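Local coordinates for endo-beta-mannanase (Opitutaceae bacterium TAV5, PDB 7BOB), which hydrolyses beta-1,4-mannosidic bonds as an exo-acting glycoside hydrolase of family 5 and assembles as a homotrimer, at residues F60-W63 with P64-E67; A165-P168 with A169-H172; D257-T260 with R261-L264. One frame throughout, in Å; residues are numbered along the deposited sequence.

How the contacts relate
All three contacts are local and sit where a helix begins in the (beta/alpha)8 barrel domain. No two share a helix or strand, and none touches another; the nearest atoms of contacts 1 and 2 are about 13 Å apart. Contact 1 is buried. It joins strand 56-62 to helix 63-66 through charges, an aromatic face and an indole N-H. Contact 2 is partly buried and starts helix 168-183 with an uncharged threonine-glutamine cap. Contact 3 is buried too and opens helix 258-272 with an aspartate cap and a water-bridged turn. It faces the C-terminal domain, and an arginine from there pairs with its capping carboxylate. Contacts 2 and 3 lie on opposite sides of the chain's centre.

Contact 1: residues F60-W63 with P64-E67; sequences FVRW and PDFE
Trp63 O accepts from Phe66 N and, at 2.9 Å, from Glu67 N. This closes a single helical turn right after strand 56-62 of the (beta/alpha)8 barrel. Arg62 is the N-cap residue, and its O takes weak bonds from Asp65 N and Phe66 N. The Arg62 chain leaves with CG anti to the backbone N (chi1 -160°) and bends at chi3, into a side-on salt bridge with Asp65, one nitrogen to each carboxylate oxygen. Arg62 NE meets Asp65 OD2 at 2.7 Å from above the carboxylate plane. Arg62 NH2 meets Asp65 OD1 at 2.9 Å on the syn side. The two planes are 38° apart. Arg62 NH1 pairs with Glu32, and Gln35 also bonds Asp65 OD1. A leucine in place of Arg62 would probably leave the carboxylates of Asp65 and Glu32 without this charge mate. Val61 CG1 lies over one face of the Phe66 ring, a CH-pi contact 3.5 Å from the ring centroid. Arg62 O is at that ring's edge. Glu67 OE2 makes a salt bridge with Arg129. Trp63 NE1 meets Glu67 OE1 at 3.0 Å, nearly straight (168°) and in the indole plane, on the anti side but tilted from the carboxylate plane.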
loop_
_atom_site.group_PDB
_atom_site.type_symbol
_atom_site.label_atom_id
_atom_site.label_comp_id
_atom_site.label_asym_id
_atom_site.label_seq_id
_atom_site.Cartn_x
_atom_site.Cartn_y
_atom_site.Cartn_z
ATOM N N PHE A 60 -8.806 20.931 -28.533
ATOM C CA PHE A 60 -9.223 19.614 -28.083
ATOM C C PHE A 60 -10.611 19.281 -28.601
ATOM O O PHE A 60 -11.573 20.017 -28.354
ATOM C CB PHE A 60 -9.148 19.566 -26.560
ATOM C CG PHE A 60 -7.857 20.088 -26.055
ATOM C CD1 PHE A 60 -6.717 19.308 -26.118
ATOM C CD2 PHE A 60 -7.746 21.404 -25.626
ATOM C CE1 PHE A 60 -5.482 19.805 -25.679
ATOM C CE2 PHE A 60 -6.537 21.906 -25.204
ATOM C CZ PHE A 60 -5.400 21.107 -25.237
ATOM N N VAL A 61 -10.699 18.173 -29.330
ATOM C CA VAL A 61 -11.968 17.659 -29.827
ATOM C C VAL A 61 -12.562 16.825 -28.699
ATOM O O VAL A 61 -12.202 15.658 -28.517
ATOM C CB VAL A 61 -11.757 16.857 -31.125
ATOM C CG1 VAL A 61 -13.075 16.375 -31.704
ATOM C CG2 VAL A 61 -11.016 17.723 -32.158
ATOM N N ARG A 62 -13.415 17.437 -27.880
ATOM C CA ARG A 62 -13.933 16.749 -26.701
ATOM C C ARG A 62 -14.948 15.693 -27.142
ATOM O O ARG A 62 -16.036 16.028 -27.637
ATOM C CB ARG A 62 -14.539 17.743 -25.715
ATOM C CG ARG A 62 -14.634 17.175 -24.311
ATOM C CD ARG A 62 -15.110 18.207 -23.292
ATOM N NE ARG A 62 -16.461 18.684 -23.581
ATOM C CZ ARG A 62 -17.232 19.297 -22.691
ATOM N NH1 ARG A 62 -16.791 19.498 -21.455
ATOM N NH2 ARG A 62 -18.448 19.691 -23.022
ATOM N N TRP A 63 -14.571 14.421 -26.966
ATOM C CA TRP A 63 -15.318 13.268 -27.473
ATOM C C TRP A 63 -16.801 13.264 -27.113
ATOM O O TRP A 63 -17.619 13.036 -28.015
ATOM C CB TRP A 63 -14.650 11.978 -26.980
ATOM C CG TRP A 63 -15.055 10.741 -27.713
ATOM C CD1 TRP A 63 -15.948 10.645 -28.740
ATOM C CD2 TRP A 63 -14.565 9.411 -27.479
ATOM N NE1 TRP A 63 -16.051 9.337 -29.156
ATOM C CE2 TRP A 63 -15.213 8.561 -28.396
ATOM C CE3 TRP A 63 -13.650 8.858 -26.576
ATOM C CZ2 TRP A 63 -14.966 7.190 -28.450
ATOM C CZ3 TRP A 63 -13.411 7.496 -26.626
ATOM C CH2 TRP A 63 -14.071 6.678 -27.563
ATOM N N PRO A 64 -17.219 13.468 -25.853
ATOM C CA PRO A 64 -18.670 13.498 -25.579
ATOM C C PRO A 64 -19.409 14.502 -26.437
ATOM O O PRO A 64 -20.541 14.228 -26.864
ATOM C CB PRO A 64 -18.749 13.876 -24.097
ATOM C CG PRO A 64 -17.365 14.461 -23.765
ATOM C CD PRO A 64 -16.432 13.670 -24.620
ATOM N N ASP A 65 -18.797 15.660 -26.710
ATOM C CA ASP A 65 -19.470 16.661 -27.528
ATOM C C ASP A 65 -19.759 16.116 -28.916
ATOM O O ASP A 65 -20.818 16.391 -29.495
ATOM C CB ASP A 65 -18.609 17.926 -27.633
ATOM C CG ASP A 65 -18.479 18.677 -26.315
ATOM O OD1 ASP A 65 -19.471 18.810 -25.572
ATOM O OD2 ASP A 65 -17.372 19.172 -26.038
ATOM N N PHE A 66 -18.835 15.326 -29.460
ATOM C CA PHE A 66 -18.887 14.953 -30.869
ATOM C C PHE A 66 -19.580 13.613 -31.111
ATOM O O PHE A 66 -20.042 13.368 -32.231
ATOM C CB PHE A 66 -17.471 14.911 -31.464
ATOM C CG PHE A 66 -16.895 16.273 -31.794
ATOM C CD1 PHE A 66 -16.356 17.080 -30.792
ATOM C CD2 PHE A 66 -16.893 16.752 -33.116
ATOM C CE1 PHE A 66 -15.817 18.344 -31.090
ATOM C CE2 PHE A 66 -16.358 18.015 -33.420
ATOM C CZ PHE A 66 -15.825 18.816 -32.411
ATOM N N GLU A 67 -19.665 12.742 -30.109
ATOM C CA GLU A 67 -20.387 11.474 -30.228
ATOM C C GLU A 67 -21.275 11.279 -29.007
ATOM O O GLU A 67 -21.003 10.424 -28.157
ATOM C CB GLU A 67 -19.425 10.298 -30.392
ATOM C CG GLU A 67 -20.098 9.080 -30.994
ATOM C CD GLU A 67 -19.173 7.900 -31.124
ATOM O OE1 GLU A 67 -17.944 8.089 -31.053
ATOM O OE2 GLU A 67 -19.681 6.775 -31.291
#

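Contact 2: residues A165-P168 with A169-H172; sequences AATP and AQVH
Gln170 folds its side chain back over Thr167, one turn earlier. Its CB starts beside the threonine hydroxyl, with Gln170 CB 3.4 Å from Thr167 OG1. CG is anti to the carbonyl carbon (chi1 -80°), which sends the chain back toward the start of the helix. Gln170 CG is again 3.4 Å from Thr167 OG1, and CD passes the same oxygen. Beyond CG the chain is extended and brings the amide oxygen to the backbone. Gln170 OE1 accepts from Thr167 N at 2.9 Å, with the donor in the carbonyl plane and an N-H...O angle of 158°. The same OE1 takes a weak bond from Thr167 OG1 at 3.2 Å and lies close to Ala166 CA. The return bond runs from Gln170 N to Thr167 OG1 at 3.0 Å. The two residues thus form a capping box, with Thr167 at the N-cap of helix 168-183. In the chain this helix follows strand 151-154 and precedes strand 191-192 of the (beta/alpha)8 barrel. Regular helical bonding starts at once: Val171 N gives to Thr167 O, and His172 N reaches Pro168 O at 2.8 Å. Beside the cap, Ala166 CB packs loosely on Val171 CG2 at 4.2 Å. Val171 also touches Trp206, Pro168 touches Arg207, and Gln170 touches Ser122.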
loop_
_atom_site.group_PDB
_atom_site.type_symbol
_atom_site.label_atom_id
_atom_site.label_comp_id
_atom_site.label_asym_id
_atom_site.label_seq_id
_atom_site.Cartn_x
_atom_site.Cartn_y
_atom_site.Cartn_z
ATOM N N ALA A 165 -5.216 0.025 -14.910
ATOM C CA ALA A 165 -6.031 -1.171 -15.034
ATOM C C ALA A 165 -5.781 -1.936 -16.325
ATOM O O ALA A 165 -6.129 -3.116 -16.409
ATOM C CB ALA A 165 -7.510 -0.793 -14.927
ATOM N N ALA A 166 -5.198 -1.308 -17.335
ATOM C CA ALA A 166 -4.875 -2.003 -18.568
ATOM C C ALA A 166 -3.408 -2.395 -18.553
ATOM O O ALA A 166 -2.566 -1.642 -18.062
ATOM C CB ALA A 166 -5.157 -1.128 -19.779
ATOM N N THR A 167 -3.103 -3.567 -19.103
ATOM C CA THR A 167 -1.713 -3.969 -19.206
ATOM C C THR A 167 -0.978 -3.085 -20.216
ATOM O O THR A 167 -1.598 -2.515 -21.122
ATOM C CB THR A 167 -1.602 -5.422 -19.641
ATOM O OG1 THR A 167 -2.120 -5.538 -20.976
ATOM C CG2 THR A 167 -2.378 -6.364 -18.669
ATOM N N PRO A 168 0.346 -2.941 -20.066
ATOM C CA PRO A 168 1.140 -2.304 -21.127
ATOM C C PRO A 168 0.876 -2.886 -22.513
ATOM O O PRO A 168 0.808 -2.134 -23.490
ATOM C CB PRO A 168 2.587 -2.547 -20.672
ATOM C CG PRO A 168 2.508 -2.669 -19.173
ATOM C CD PRO A 168 1.167 -3.339 -18.903
ATOM N N ALA A 169 0.743 -4.211 -22.627
ATOM C CA ALA A 169 0.422 -4.813 -23.917
ATOM C C ALA A 169 -0.883 -4.252 -24.482
ATOM O O ALA A 169 -0.993 -4.012 -25.696
ATOM C CB ALA A 169 0.334 -6.338 -23.779
ATOM N N GLN A 170 -1.879 -4.027 -23.614
ATOM C CA GLN A 170 -3.166 -3.513 -24.074
ATOM C C GLN A 170 -3.082 -2.040 -24.476
ATOM O O GLN A 170 -3.766 -1.611 -25.417
ATOM C CB GLN A 170 -4.229 -3.710 -22.990
ATOM C CG GLN A 170 -4.811 -5.117 -22.931
ATOM C CD GLN A 170 -5.549 -5.368 -21.640
ATOM O OE1 GLN A 170 -5.218 -4.795 -20.602
ATOM N NE2 GLN A 170 -6.537 -6.248 -21.687
ATOM N N VAL A 171 -2.294 -1.242 -23.746
ATOM C CA VAL A 171 -2.077 0.148 -24.140
ATOM C C VAL A 171 -1.338 0.209 -25.466
ATOM O O VAL A 171 -1.675 1.013 -26.345
ATOM C CB VAL A 171 -1.309 0.915 -23.047
ATOM C CG1 VAL A 171 -0.810 2.278 -23.582
ATOM C CG2 VAL A 171 -2.163 1.075 -21.785
ATOM N N HIS A 172 -0.312 -0.631 -25.625
ATOM C CA HIS A 172 0.413 -0.701 -26.889
ATOM C C HIS A 172 -0.533 -1.018 -28.039
ATOM O O HIS A 172 -0.455 -0.392 -29.108
ATOM C CB HIS A 172 1.523 -1.747 -26.781
ATOM C CG HIS A 172 2.352 -1.912 -28.018
ATOM N ND1 HIS A 172 3.678 -1.542 -28.079
ATOM C CD2 HIS A 172 2.058 -2.456 -29.223
ATOM C CE1 HIS A 172 4.162 -1.830 -29.274
ATOM N NE2 HIS A 172 3.197 -2.385 -29.988
#

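Contact 3: residues D257-T260 with R261-L264; sequences DPLT and RSLL
Asp257 and Arg261 carry the flat groups of this turn, but they meet through other atoms: Arg261 CG, in the aliphatic part of its chain, lies 3.3 Å from Asp257 O. The Asp257 carboxylate turns a face to the start of the helix. Leu259 N gives its hydrogen to Asp257 OD1 at 2.9 Å from well above the carboxylate plane, 72° out of it. Asp257 OD2 accepts from Ser253 N and forms a salt bridge with Arg569 of helix 569-583. Arg261 NE goes on to Leu255 O, and the side chain rests on Ala297, Tyr298 and Ala301 of helix 292-309. Asp257 is the N-cap, and its own O accepts from Arg261 N at 2.9 Å in a nearly straight bond. Leu259 O has two donors from Ser262. Ser262 OG lies in the carbonyl plane on a lone pair, 2.7 Å from Leu259 O. Ser262 N comes from above that plane. The hydroxyl gets there because chi1 of 71° sets OG between the backbone N and the carbonyl carbon. Leu263 N gives to Thr260 O at 3.1 Å. The next turn is opened by water: Leu264 N is 4.5 Å from Thr260 O, and water 1 gives to Thr260 O at 2.8 Å while accepting from Leu264 N. Leu263 lays CD1 along Thr260. Leu263 also packs on Ile414 of helix 406-422, and Thr260 OG1 is held by Gly254 N. An aspartate N-cap followed by proline opens helix 258-272 here, the helix of the beta-alpha-beta unit between barrel strands 237-241 and 277-282.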
loop_
_atom_site.group_PDB
_atom_site.type_symbol
_atom_site.label_atom_id
_atom_site.label_comp_id
_atom_site.label_asym_id
_atom_site.label_seq_id
_atom_site.Cartn_x
_atom_site.Cartn_y
_atom_site.Cartn_z
ATOM N N ASP A 257 14.252 28.098 -8.300
ATOM C CA ASP A 257 15.138 26.991 -7.936
ATOM C C ASP A 257 15.790 26.391 -9.175
ATOM O O ASP A 257 15.079 25.962 -10.089
ATOM C CB ASP A 257 14.349 25.914 -7.183
ATOM C CG ASP A 257 15.219 24.735 -6.730
ATOM O OD1 ASP A 257 16.466 24.772 -6.879
ATOM O OD2 ASP A 257 14.644 23.753 -6.234
ATOM N N PRO A 258 17.118 26.334 -9.243
ATOM C CA PRO A 258 17.777 25.585 -10.335
ATOM C C PRO A 258 17.343 24.111 -10.464
ATOM O O PRO A 258 17.340 23.581 -11.586
ATOM C CB PRO A 258 19.268 25.685 -9.973
ATOM C CG PRO A 258 19.375 26.902 -9.097
ATOM C CD PRO A 258 18.074 27.049 -8.375
ATOM N N LEU A 259 17.040 23.412 -9.359
ATOM C CA LEU A 259 16.491 22.051 -9.476
ATOM C C LEU A 259 15.184 22.056 -10.266
ATOM O O LEU A 259 15.055 21.361 -11.279
ATOM C CB LEU A 259 16.271 21.412 -8.093
ATOM C CG LEU A 259 15.791 19.931 -8.008
ATOM C CD1 LEU A 259 14.268 19.764 -8.227
ATOM C CD2 LEU A 259 16.522 19.014 -8.979
ATOM N N THR A 260 14.201 22.831 -9.806
ATOM C CA THR A 260 12.938 22.944 -10.527
ATOM C C THR A 260 13.174 23.297 -11.997
ATOM O O THR A 260 12.608 22.659 -12.895
ATOM C CB THR A 260 12.039 24.001 -9.879
ATOM O OG1 THR A 260 11.775 23.663 -8.514
ATOM C CG2 THR A 260 10.708 24.126 -10.641
ATOM N N ARG A 261 14.036 24.295 -12.256
ATOM C CA ARG A 261 14.326 24.697 -13.638
ATOM C C ARG A 261 14.976 23.581 -14.440
ATOM O O ARG A 261 14.844 23.560 -15.662
ATOM C CB ARG A 261 15.247 25.923 -13.695
ATOM C CG ARG A 261 14.643 27.187 -13.112
ATOM C CD ARG A 261 15.718 28.230 -12.878
ATOM N NE ARG A 261 15.158 29.512 -12.459
ATOM C CZ ARG A 261 15.777 30.684 -12.591
ATOM N NH1 ARG A 261 16.997 30.743 -13.127
ATOM N NH2 ARG A 261 15.176 31.795 -12.174
ATOM N N SER A 262 15.660 22.642 -13.797
ATOM C CA SER A 262 16.259 21.596 -14.611
ATOM C C SER A 262 15.281 20.476 -14.984
ATOM O O SER A 262 15.641 19.606 -15.786
ATOM C CB SER A 262 17.461 21.007 -13.882
ATOM O OG SER A 262 17.029 20.221 -12.771
ATOM N N LEU A 263 14.065 20.464 -14.437
ATOM C CA LEU A 263 13.185 19.309 -14.627
ATOM C C LEU A 263 12.748 19.166 -16.083
ATOM O O LEU A 263 12.949 18.118 -16.713
ATOM C CB LEU A 263 11.960 19.437 -13.724
ATOM C CG LEU A 263 12.238 19.324 -12.232
ATOM C CD1 LEU A 263 11.033 19.887 -11.465
ATOM C CD2 LEU A 263 12.495 17.863 -11.880
ATOM N N LEU A 264 12.133 20.207 -16.632
ATOM C CA LEU A 264 11.610 20.098 -17.996
ATOM C C LEU A 264 12.720 19.817 -19.014
ATOM O O LEU A 264 12.574 18.865 -19.804
ATOM C CB LEU A 264 10.790 21.355 -18.297
ATOM C CG LEU A 264 9.826 21.389 -19.481
ATOM C CD1 LEU A 264 8.976 20.148 -19.500
ATOM C CD2 LEU A 264 8.950 22.651 -19.419
HETATM O O HOH W 1 11.001 22.653 -15.188
#